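Local coordinates for protein chlorella virus DNA ligase-adenylate (Chlorella virus, PDB 1FVI) that probably seals nicks in duplex DNA as an ATP-dependent DNA ligase, working through a covalent enzyme-adenylate intermediate and a divalent metal ion, at residues 147-150 against 151-154. The protein carries 1 engineered substitution. Numbering follows the deposited sequence.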
ATOM      1  N   LEU A 147      -6.410 -14.134  -2.857  1.00 18.29           N
ATOM      2  CA  LEU A 147      -6.190 -13.200  -1.745  1.00 24.50           C
ATOM      3  C   LEU A 147      -4.722 -13.226  -1.286  1.00 26.27           C
ATOM      4  O   LEU A 147      -4.082 -12.183  -1.150  1.00 19.94           O
ATOM      5  CB  LEU A 147      -7.103 -13.543  -0.555  1.00 27.21           C
ATOM      6  CG  LEU A 147      -7.970 -12.425   0.047  1.00 30.65           C
ATOM      7  CD1 LEU A 147      -8.356 -12.772   1.476  1.00 16.70           C
ATOM      8  CD2 LEU A 147      -7.250 -11.106   0.016  1.00 31.29           C
ATOM      9  N   LEU A 148      -4.201 -14.422  -1.019  1.00 29.69           N
ATOM     10  CA  LEU A 148      -2.804 -14.577  -0.610  1.00 29.02           C
ATOM     11  C   LEU A 148      -1.804 -14.101  -1.688  1.00 19.31           C
ATOM     12  O   LEU A 148      -0.809 -13.446  -1.367  1.00 23.70           O
ATOM     13  CB  LEU A 148      -2.549 -16.035  -0.248  1.00 24.93           C
ATOM     14  CG  LEU A 148      -3.335 -16.386   1.009  1.00 24.10           C
ATOM     15  CD1 LEU A 148      -3.364 -17.870   1.201  1.00 25.98           C
ATOM     16  CD2 LEU A 148      -2.730 -15.671   2.201  1.00 26.65           C
ATOM     17  N   GLN A 149      -2.066 -14.434  -2.954  1.00 21.99           N
ATOM     18  CA  GLN A 149      -1.192 -14.001  -4.041  1.00 23.72           C
ATOM     19  C   GLN A 149      -1.189 -12.481  -4.050  1.00 29.28           C
ATOM     20  O   GLN A 149      -0.152 -11.854  -4.290  1.00 20.58           O
ATOM     21  CB  GLN A 149      -1.675 -14.532  -5.390  1.00 20.63           C
ATOM     22  CG  GLN A 149      -1.717 -16.057  -5.477  1.00 38.63           C
ATOM     23  CD  GLN A 149      -2.182 -16.579  -6.835  1.00 46.13           C
ATOM     24  OE1 GLN A 149      -1.378 -17.066  -7.625  1.00 62.99           O
ATOM     25  NE2 GLN A 149      -3.484 -16.501  -7.098  1.00 40.67           N
ATOM     26  N   TYR A 150      -2.349 -11.897  -3.740  1.00 24.89           N
ATOM     27  CA  TYR A 150      -2.486 -10.448  -3.695  1.00 19.32           C
ATOM     28  C   TYR A 150      -1.637  -9.814  -2.576  1.00 20.66           C
ATOM     29  O   TYR A 150      -0.995  -8.768  -2.791  1.00 18.29           O
ATOM     30  CB  TYR A 150      -3.965 -10.057  -3.560  1.00 17.96           C
ATOM     31  CG  TYR A 150      -4.165  -8.571  -3.647  1.00 23.27           C
ATOM     32  CD1 TYR A 150      -3.923  -7.892  -4.848  1.00 18.38           C
ATOM     33  CD2 TYR A 150      -4.530  -7.825  -2.523  1.00 19.92           C
ATOM     34  CE1 TYR A 150      -4.028  -6.517  -4.924  1.00 22.50           C
ATOM     35  CE2 TYR A 150      -4.639  -6.434  -2.594  1.00 21.07           C
ATOM     36  CZ  TYR A 150      -4.377  -5.795  -3.797  1.00 20.04           C
ATOM     37  OH  TYR A 150      -4.391  -4.434  -3.889  1.00 19.80           O
ATOM     38  N   GLU A 151      -1.611 -10.457  -1.399  1.00 19.73           N
ATOM     39  CA  GLU A 151      -0.828  -9.958  -0.259  1.00 19.91           C
ATOM     40  C   GLU A 151       0.661 -10.005  -0.610  1.00 23.25           C
ATOM     41  O   GLU A 151       1.391  -9.055  -0.319  1.00 19.42           O
ATOM     42  CB  GLU A 151      -1.092 -10.756   1.039  1.00 12.34           C
ATOM     43  CG  GLU A 151      -0.284 -10.196   2.245  1.00 22.31           C
ATOM     44  CD  GLU A 151      -0.712 -10.695   3.629  1.00 23.13           C
ATOM     45  OE1 GLU A 151       0.078 -10.532   4.579  1.00 19.64           O
ATOM     46  OE2 GLU A 151      -1.831 -11.218   3.790  1.00 23.88           O
ATOM     47  N   ARG A 152       1.101 -11.125  -1.195  1.00 20.11           N
ATOM     48  CA  ARG A 152       2.488 -11.290  -1.639  1.00 15.73           C
ATOM     49  C   ARG A 152       2.851 -10.140  -2.599  1.00 15.82           C
ATOM     50  O   ARG A 152       3.885  -9.486  -2.453  1.00 19.90           O
ATOM     51  CB  ARG A 152       2.634 -12.620  -2.382  1.00 18.19           C
ATOM     52  CG  ARG A 152       3.969 -12.795  -3.113  1.00 25.02           C
ATOM     53  CD  ARG A 152       3.847 -13.734  -4.312  1.00 40.46           C
ATOM     54  NE  ARG A 152       2.858 -13.276  -5.288  1.00 48.58           N
ATOM     55  CZ  ARG A 152       2.280 -14.054  -6.204  1.00 58.82           C
ATOM     56  NH1 ARG A 152       2.589 -15.338  -6.293  1.00 63.77           N
ATOM     57  NH2 ARG A 152       1.326 -13.566  -6.989  1.00 58.86           N
ATOM     58  N   ASP A 153       1.982  -9.892  -3.576  1.00 25.14           N
ATOM     59  CA  ASP A 153       2.202  -8.828  -4.561  1.00 20.25           C
ATOM     60  C   ASP A 153       2.330  -7.482  -3.893  1.00 21.85           C
ATOM     61  O   ASP A 153       3.276  -6.730  -4.117  1.00 25.83           O
ATOM     62  CB  ASP A 153       1.040  -8.786  -5.554  1.00 24.56           C
ATOM     63  CG  ASP A 153       1.117  -9.895  -6.582  1.00 33.89           C
ATOM     64  OD1 ASP A 153       2.205 -10.501  -6.716  1.00 45.61           O
ATOM     65  OD2 ASP A 153       0.099 -10.162  -7.263  1.00 43.40           O
ATOM     66  N   VAL A 154       1.337  -7.191  -3.067  1.00 22.67           N
ATOM     67  CA  VAL A 154       1.249  -5.954  -2.314  1.00 25.41           C
ATOM     68  C   VAL A 154       2.471  -5.748  -1.397  1.00 23.80           C
ATOM     69  O   VAL A 154       3.060  -4.661  -1.364  1.00 22.15           O
ATOM     70  CB  VAL A 154      -0.156  -5.913  -1.612  1.00 27.48           C
ATOM     71  CG1 VAL A 154      -0.074  -5.494  -0.186  1.00 18.38           C
ATOM     72  CG2 VAL A 154      -1.098  -5.048  -2.432  1.00 21.68           C
TER
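Tyr150 and Val154 meet one turn apart on helix 144-156. CG2 of Val154 lies over one face of the Tyr150 ring, 4.0 Å from its centroid and 28° off the normal, a CH-pi contact. Val154 CG2 sits nearer the phenol end, 3.6 Å from Tyr150 CZ. With CG anti to the backbone N (chi1 -174°), the Tyr150 ring projects outward from the helix, and the Val154 methyl on the next turn reaches its face. Both side chains also touch Pro25, an AMP-binding residue, and the ring rests on Ala23, Val139 and Ile141 of the neighbouring strands.

On the partly exposed side, Arg152 folds back over Gln149. The bend of Arg152 at chi3 (58°) brings its guanidinium face over Gln149 CB, with Arg152 NH2 3.5 Å from Gln149 CB. Arg152 also forms a salt bridge with the adjacent Asp153, NE to OD1 at 3.2 Å. The nitrogen approaches from above the carboxylate plane, and a second bond from NH2 to the same oxygen is weak. The Gln149 and Arg152 side chains both touch Phe285.

The backbone bonds are regular i to i+4 pairs. Val154 N to Tyr150 O is the shortest, at 2.8 Å, and Arg152 N to Leu148 O is nearly straight.

Glu151 sends its carboxylate away from the preceding turn. OE1 accepts from Phe189 N and OE2 from Gln188 N, so both oxygens of this buried acid are satisfied. The helix thus has an apolar side against a sheet that carries several AMP-contacting residues, among them Pro25, and a salt-bridged Arg152-Asp153 pair on the partly exposed side, while Glu151 ties it to the chain following strand 184-186.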